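Local coordinates for ADP-ribosyltransferase (Staphylococcus aureus, PDB 1OJQ), which probably transfers the ADP-ribose group of NAD+ onto a target protein, as a bacterial mono-ADP-ribosyltransferase exoenzyme, at residues Ser120-Leu125 and Gly192-Ser197; Glu153-Leu158 and Ile204-Val209. All coordinates share one frame; numbering follows the deposited sequence.

Contact 1: residues Ser120-Leu125 and Gly192-Ser197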
loop_
_atom_site.group_PDB
_atom_site.type_symbol
_atom_site.label_atom_id
_atom_site.label_comp_id
_atom_site.label_asym_id
_atom_site.label_seq_id
_atom_site.Cartn_x
_atom_site.Cartn_y
_atom_site.Cartn_z
ATOM N N SER A 120 18.775 3.480 -11.750
ATOM C CA SER A 120 19.596 2.273 -11.707
ATOM C C SER A 120 20.224 2.096 -10.341
ATOM O O SER A 120 20.309 0.991 -9.789
ATOM C CB SER A 120 20.665 2.329 -12.800
ATOM O OG SER A 120 20.050 1.972 -14.030
ATOM N N LYS A 121 20.678 3.201 -9.747
ATOM C CA LYS A 121 21.221 3.120 -8.388
ATOM C C LYS A 121 20.175 2.606 -7.411
ATOM O O LYS A 121 20.413 1.763 -6.533
ATOM C CB LYS A 121 21.725 4.511 -7.951
ATOM C CG LYS A 121 22.401 4.510 -6.593
ATOM C CD LYS A 121 23.158 5.799 -6.297
ATOM C CE LYS A 121 24.007 5.634 -5.045
ATOM N NZ LYS A 121 24.699 6.892 -4.663
ATOM N N LEU A 122 18.953 3.135 -7.540
ATOM C CA LEU A 122 17.859 2.729 -6.656
ATOM C C LEU A 122 17.630 1.220 -6.759
ATOM O O LEU A 122 17.480 0.519 -5.758
ATOM C CB LEU A 122 16.572 3.475 -6.995
ATOM C CG LEU A 122 16.305 4.827 -6.334
ATOM C CD1 LEU A 122 15.015 5.412 -6.905
ATOM C CD2 LEU A 122 16.206 4.729 -4.814
ATOM N N ASN A 123 17.594 0.709 -7.982
ATOM C CA ASN A 123 17.412 -0.723 -8.187
ATOM C C ASN A 123 18.511 -1.505 -7.492
ATOM O O ASN A 123 18.378 -2.524 -6.833
ATOM C CB ASN A 123 17.421 -1.038 -9.687
ATOM C CG ASN A 123 17.285 -2.538 -9.898
ATOM O OD1 ASN A 123 16.151 -3.030 -9.825
ATOM N ND2 ASN A 123 18.372 -3.254 -10.125
ATOM N N ASN A 124 19.734 -0.979 -7.658
ATOM C CA ASN A 124 20.873 -1.659 -7.046
ATOM C C ASN A 124 20.761 -1.637 -5.527
ATOM O O ASN A 124 21.144 -2.614 -4.875
ATOM C CB ASN A 124 22.198 -1.030 -7.499
ATOM C CG ASN A 124 23.339 -1.564 -6.644
ATOM O OD1 ASN A 124 23.682 -0.979 -5.618
ATOM N ND2 ASN A 124 23.885 -2.688 -7.092
ATOM N N LEU A 125 20.221 -0.585 -4.933
ATOM C CA LEU A 125 20.066 -0.437 -3.492
ATOM C C LEU A 125 18.774 -1.032 -2.926
ATOM O O LEU A 125 18.701 -1.272 -1.708
ATOM C CB LEU A 125 20.111 1.053 -3.108
ATOM C CG LEU A 125 21.442 1.738 -3.447
ATOM C CD1 LEU A 125 21.343 3.222 -3.118
ATOM C CD2 LEU A 125 22.590 1.046 -2.723
ATOM N N GLY A 192 11.590 -6.698 -6.134
ATOM C CA GLY A 192 12.108 -7.384 -7.301
ATOM C C GLY A 192 12.927 -6.449 -8.184
ATOM O O GLY A 192 14.001 -6.812 -8.678
ATOM N N SER A 193 12.424 -5.228 -8.407
ATOM C CA SER A 193 13.119 -4.315 -9.303
ATOM C C SER A 193 12.620 -2.888 -9.102
ATOM O O SER A 193 11.534 -2.688 -8.573
ATOM C CB SER A 193 12.863 -4.688 -10.768
ATOM O OG SER A 193 11.490 -4.521 -11.143
ATOM N N VAL A 194 13.442 -1.961 -9.567
ATOM C CA VAL A 194 13.090 -0.550 -9.663
ATOM C C VAL A 194 13.346 -0.088 -11.089
ATOM O O VAL A 194 14.505 -0.089 -11.520
ATOM C CB VAL A 194 13.886 0.341 -8.691
ATOM C CG1 VAL A 194 13.351 1.771 -8.814
ATOM C CG2 VAL A 194 13.801 -0.175 -7.276
ATOM N N LYS A 195 12.302 0.292 -11.812
ATOM C CA LYS A 195 12.403 0.669 -13.213
ATOM C C LYS A 195 11.695 1.991 -13.505
ATOM O O LYS A 195 10.863 2.449 -12.725
ATOM C CB LYS A 195 11.768 -0.405 -14.092
ATOM C CG LYS A 195 12.294 -1.824 -13.935
ATOM C CD LYS A 195 11.569 -2.704 -14.971
ATOM C CE LYS A 195 12.139 -4.109 -15.008
ATOM N NZ LYS A 195 13.618 -4.130 -15.236
ATOM N N LEU A 196 12.006 2.602 -14.644
ATOM C CA LEU A 196 11.250 3.754 -15.108
ATOM C C LEU A 196 10.027 3.310 -15.895
ATOM O O LEU A 196 10.073 2.259 -16.543
ATOM C CB LEU A 196 12.113 4.666 -15.999
ATOM C CG LEU A 196 13.017 5.594 -15.162
ATOM C CD1 LEU A 196 14.096 6.239 -16.012
ATOM C CD2 LEU A 196 12.172 6.629 -14.444
ATOM N N SER A 197 8.966 4.080 -15.832
ATOM C CA SER A 197 7.680 3.876 -16.462
ATOM C C SER A 197 7.739 3.727 -17.971
ATOM O O SER A 197 8.672 3.214 -18.575
ATOM C CB SER A 197 6.794 5.105 -16.167
ATOM O OG SER A 197 7.507 6.259 -16.623
#

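Contact 2: residues Glu153-Leu158 and Ile204-Val209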
loop_
_atom_site.group_PDB
_atom_site.type_symbol
_atom_site.label_atom_id
_atom_site.label_comp_id
_atom_site.label_asym_id
_atom_site.label_seq_id
_atom_site.Cartn_x
_atom_site.Cartn_y
_atom_site.Cartn_z
ATOM N N GLU A 153 5.483 4.619 -8.091
ATOM C CA GLU A 153 4.423 3.615 -7.970
ATOM C C GLU A 153 5.003 2.343 -7.363
ATOM O O GLU A 153 5.870 1.696 -7.979
ATOM C CB GLU A 153 3.835 3.307 -9.335
ATOM C CG GLU A 153 2.735 2.248 -9.320
ATOM C CD GLU A 153 2.378 1.845 -10.750
ATOM O OE1 GLU A 153 2.985 0.868 -11.232
ATOM O OE2 GLU A 153 1.518 2.503 -11.375
ATOM N N LEU A 154 4.553 2.015 -6.162
ATOM C CA LEU A 154 4.883 0.750 -5.506
ATOM C C LEU A 154 3.859 -0.277 -5.989
ATOM O O LEU A 154 2.669 -0.139 -5.702
ATOM C CB LEU A 154 4.883 0.926 -3.992
ATOM C CG LEU A 154 5.240 -0.274 -3.134
ATOM C CD1 LEU A 154 6.610 -0.861 -3.454
ATOM C CD2 LEU A 154 5.168 0.124 -1.651
ATOM N N LYS A 155 4.342 -1.259 -6.735
ATOM C CA LYS A 155 3.517 -2.291 -7.376
ATOM C C LYS A 155 3.721 -3.595 -6.641
ATOM O O LYS A 155 4.785 -4.226 -6.678
ATOM C CB LYS A 155 3.899 -2.318 -8.855
ATOM C CG LYS A 155 3.361 -3.484 -9.659
ATOM C CD LYS A 155 3.746 -3.381 -11.133
ATOM C CE LYS A 155 3.264 -4.599 -11.912
ATOM N NZ LYS A 155 3.766 -4.576 -13.324
ATOM N N LEU A 156 2.697 -4.015 -5.902
ATOM C CA LEU A 156 2.840 -5.109 -4.952
ATOM C C LEU A 156 2.065 -6.359 -5.338
ATOM O O LEU A 156 0.837 -6.294 -5.440
ATOM C CB LEU A 156 2.351 -4.661 -3.569
ATOM C CG LEU A 156 3.099 -3.489 -2.942
ATOM C CD1 LEU A 156 2.459 -3.159 -1.581
ATOM C CD2 LEU A 156 4.576 -3.790 -2.802
ATOM N N GLU A 157 2.755 -7.468 -5.552
ATOM C CA GLU A 157 2.059 -8.728 -5.823
ATOM C C GLU A 157 1.590 -9.357 -4.511
ATOM O O GLU A 157 2.416 -9.710 -3.672
ATOM C CB GLU A 157 2.982 -9.707 -6.553
ATOM C CG GLU A 157 2.249 -10.913 -7.132
ATOM C CD GLU A 157 3.237 -12.010 -7.508
ATOM O OE1 GLU A 157 2.884 -13.202 -7.501
ATOM O OE2 GLU A 157 4.398 -11.683 -7.811
ATOM N N LEU A 158 0.289 -9.519 -4.304
ATOM C CA LEU A 158 -0.231 -10.138 -3.102
ATOM C C LEU A 158 -0.478 -11.624 -3.356
ATOM O O LEU A 158 -1.168 -11.924 -4.335
ATOM C CB LEU A 158 -1.578 -9.543 -2.693
ATOM C CG LEU A 158 -1.629 -8.035 -2.491
ATOM C CD1 LEU A 158 -3.007 -7.628 -1.999
ATOM C CD2 LEU A 158 -0.529 -7.605 -1.524
ATOM N N ILE A 204 8.826 2.915 -11.026
ATOM C CA ILE A 204 8.029 1.779 -10.562
ATOM C C ILE A 204 8.886 0.798 -9.766
ATOM O O ILE A 204 9.885 0.241 -10.243
ATOM C CB ILE A 204 7.352 1.090 -11.761
ATOM C CG1 ILE A 204 6.489 2.049 -12.607
ATOM C CG2 ILE A 204 6.528 -0.114 -11.307
ATOM C CD1 ILE A 204 5.656 1.349 -13.655
ATOM N N ILE A 205 8.508 0.590 -8.505
ATOM C CA ILE A 205 9.142 -0.376 -7.623
ATOM C C ILE A 205 8.233 -1.601 -7.556
ATOM O O ILE A 205 7.118 -1.484 -7.039
ATOM C CB ILE A 205 9.373 0.178 -6.201
ATOM C CG1 ILE A 205 10.150 1.498 -6.198
ATOM C CG2 ILE A 205 10.026 -0.879 -5.308
ATOM C CD1 ILE A 205 10.139 2.268 -4.899
ATOM N N THR A 206 8.669 -2.727 -8.116
ATOM C CA THR A 206 7.848 -3.937 -8.141
ATOM C C THR A 206 8.284 -4.848 -7.008
ATOM O O THR A 206 9.487 -5.046 -6.833
ATOM C CB THR A 206 7.964 -4.692 -9.468
ATOM O OG1 THR A 206 7.546 -3.825 -10.540
ATOM C CG2 THR A 206 7.063 -5.924 -9.443
ATOM N N ALA A 207 7.362 -5.367 -6.210
ATOM C CA ALA A 207 7.732 -6.177 -5.053
ATOM C C ALA A 207 6.708 -7.275 -4.772
ATOM O O ALA A 207 5.552 -7.223 -5.212
ATOM C CB ALA A 207 7.877 -5.274 -3.825
ATOM N N VAL A 208 7.127 -8.265 -4.000
ATOM C CA VAL A 208 6.252 -9.357 -3.593
ATOM C C VAL A 208 5.987 -9.347 -2.090
ATOM O O VAL A 208 6.933 -9.385 -1.306
ATOM C CB VAL A 208 6.898 -10.698 -3.984
ATOM C CG1 VAL A 208 5.976 -11.859 -3.641
ATOM C CG2 VAL A 208 7.213 -10.645 -5.470
ATOM N N VAL A 209 4.708 -9.300 -1.723
ATOM C CA VAL A 209 4.317 -9.313 -0.312
ATOM C C VAL A 209 4.349 -10.718 0.269
ATOM O O VAL A 209 3.959 -11.698 -0.368
ATOM C CB VAL A 209 2.891 -8.736 -0.158
ATOM C CG1 VAL A 209 2.269 -9.042 1.194
ATOM C CG2 VAL A 209 2.884 -7.220 -0.375
HETATM O O HOH W 1 6.479 -5.088 -12.863
#

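Contact 1: residues Ser120-Leu125 and Gly192-Ser197
The carboxamide of Asn123 is the flat group through which the helix meets Val194 and its strand. Its oxygen edge looks at the strand: OD1 accepts a hydrogen bond from the backbone N of Val194 (2.9 Å), in the carbonyl plane and on a lone pair, with an N-H...O angle of 160°. Beside that donor, close to the same plane, Ser193 CA comes to 3.3 Å from Asn123 OD1. One face of the amide is turned to the carbonyl of Asn123 itself; on the other side, displaced off the edge of the group, lies Val194 O, which is 3.6 Å from Asn123 CB. With CG anti to the backbone N (chi1 178°), the amide reaches out from the helix flank and meets the strand edge-on.

Next to this polar link Val194 presses on the helix backbone, its CB 3.7 Å from Asn123 CA. Its two methyls split the work: CG2 rests on the same CA, while CG1 faces Leu122 CB at 4.1 Å. Val119 and Met126 of helix 116-126 also touch Val194, and Ile203 and Ile205 meet it from the adjoining strand. The segments run almost antiparallel, their axes 7.0 Å apart at closest. Just before Val194, Gly192 and Ser193 both face Thr206 in a classic beta bulge.

The chemistry is that of a side-chain amide serving a backbone: Asn123 supplies the kind of carbonyl that a further strand would offer, so that a helix flank satisfies Val194 N while the valine side chain packs between the helix and strand 203-209 alongside.

Contact 2: residues Glu153-Leu158 and Ile204-Val209
Glu153-Leu158 and Ile204-Val209 are parallel neighbours inside the mixed sheet of the ADP-ribosyltransferase fold, with strand 81-87 on the far flank of the first and strand 187-196 on that of the second. Five backbone hydrogen bonds join them in the parallel ladder: Glu153, Lys155 and Glu157 make them on one strand, Ile205, Ala207 and Val209 on the other. The straightest runs from Lys155 N to Ile205 O, 2.8 Å with an angle of 176°. Weaker CA-H...O contacts fill in between, such as Ile204 CA to Glu153 O at 3.4 Å.

One face of the pair is apolar. Leu154 CD1 leans over Ile205 CG2 at 3.9 Å, Leu156 CD2 meets Ala207 CB, and at the C-terminal end Leu158 CD2 lies 3.6 Å from Val209 CG2. Tyr189 of the neighbouring strand 187-196 packs against Leu154, Leu156 and Ala207, extending this apolar face across the sheet. Through its backbone Leu154 also pairs with the NAD+-binding Arg85.

The opposite face is mainly polar. Glu153 runs alongside Ile204, its OE1 3.6 Å from the methyl CD1, while OE2 is held by Ser143 and by a salt bridge to Lys202, which probably keeps the buried carboxylate charged. Lys155, its CG anti to the backbone N (chi1 169°) and the rest fully extended, lies beside Thr206 and makes a cation-pi contact with Tyr82. The amine and the hydroxyl are joined by one water, 2.8 Å from Lys155 NZ, from which it accepts, and 2.9 Å from Thr206 OG1.

How the contacts relate
The two contacts interleave along the chain: Ser120-Leu125, Glu153-Leu158, Gly192-Ser197, then Ile204-Val209. Their centres lie about 12 Å apart on one side of the chain's centre, joined by the antiparallel neighbours 187-196 and 203-209, where Lys195 O approaches Ile204 N at 2.7 Å, probably a hydrogen bond. Read across the sheet, strand 81-87 comes first, then both strands of contact 2, then the strand of contact 1, on which helix 116-126 packs. Contact 2 thus belongs to the sheet interior, beside the strand carrying the NAD+-binding Arg85 and Leu86, whereas contact 1, whose centre lies farther from that of the chain, joins the sheet to helix 116-126.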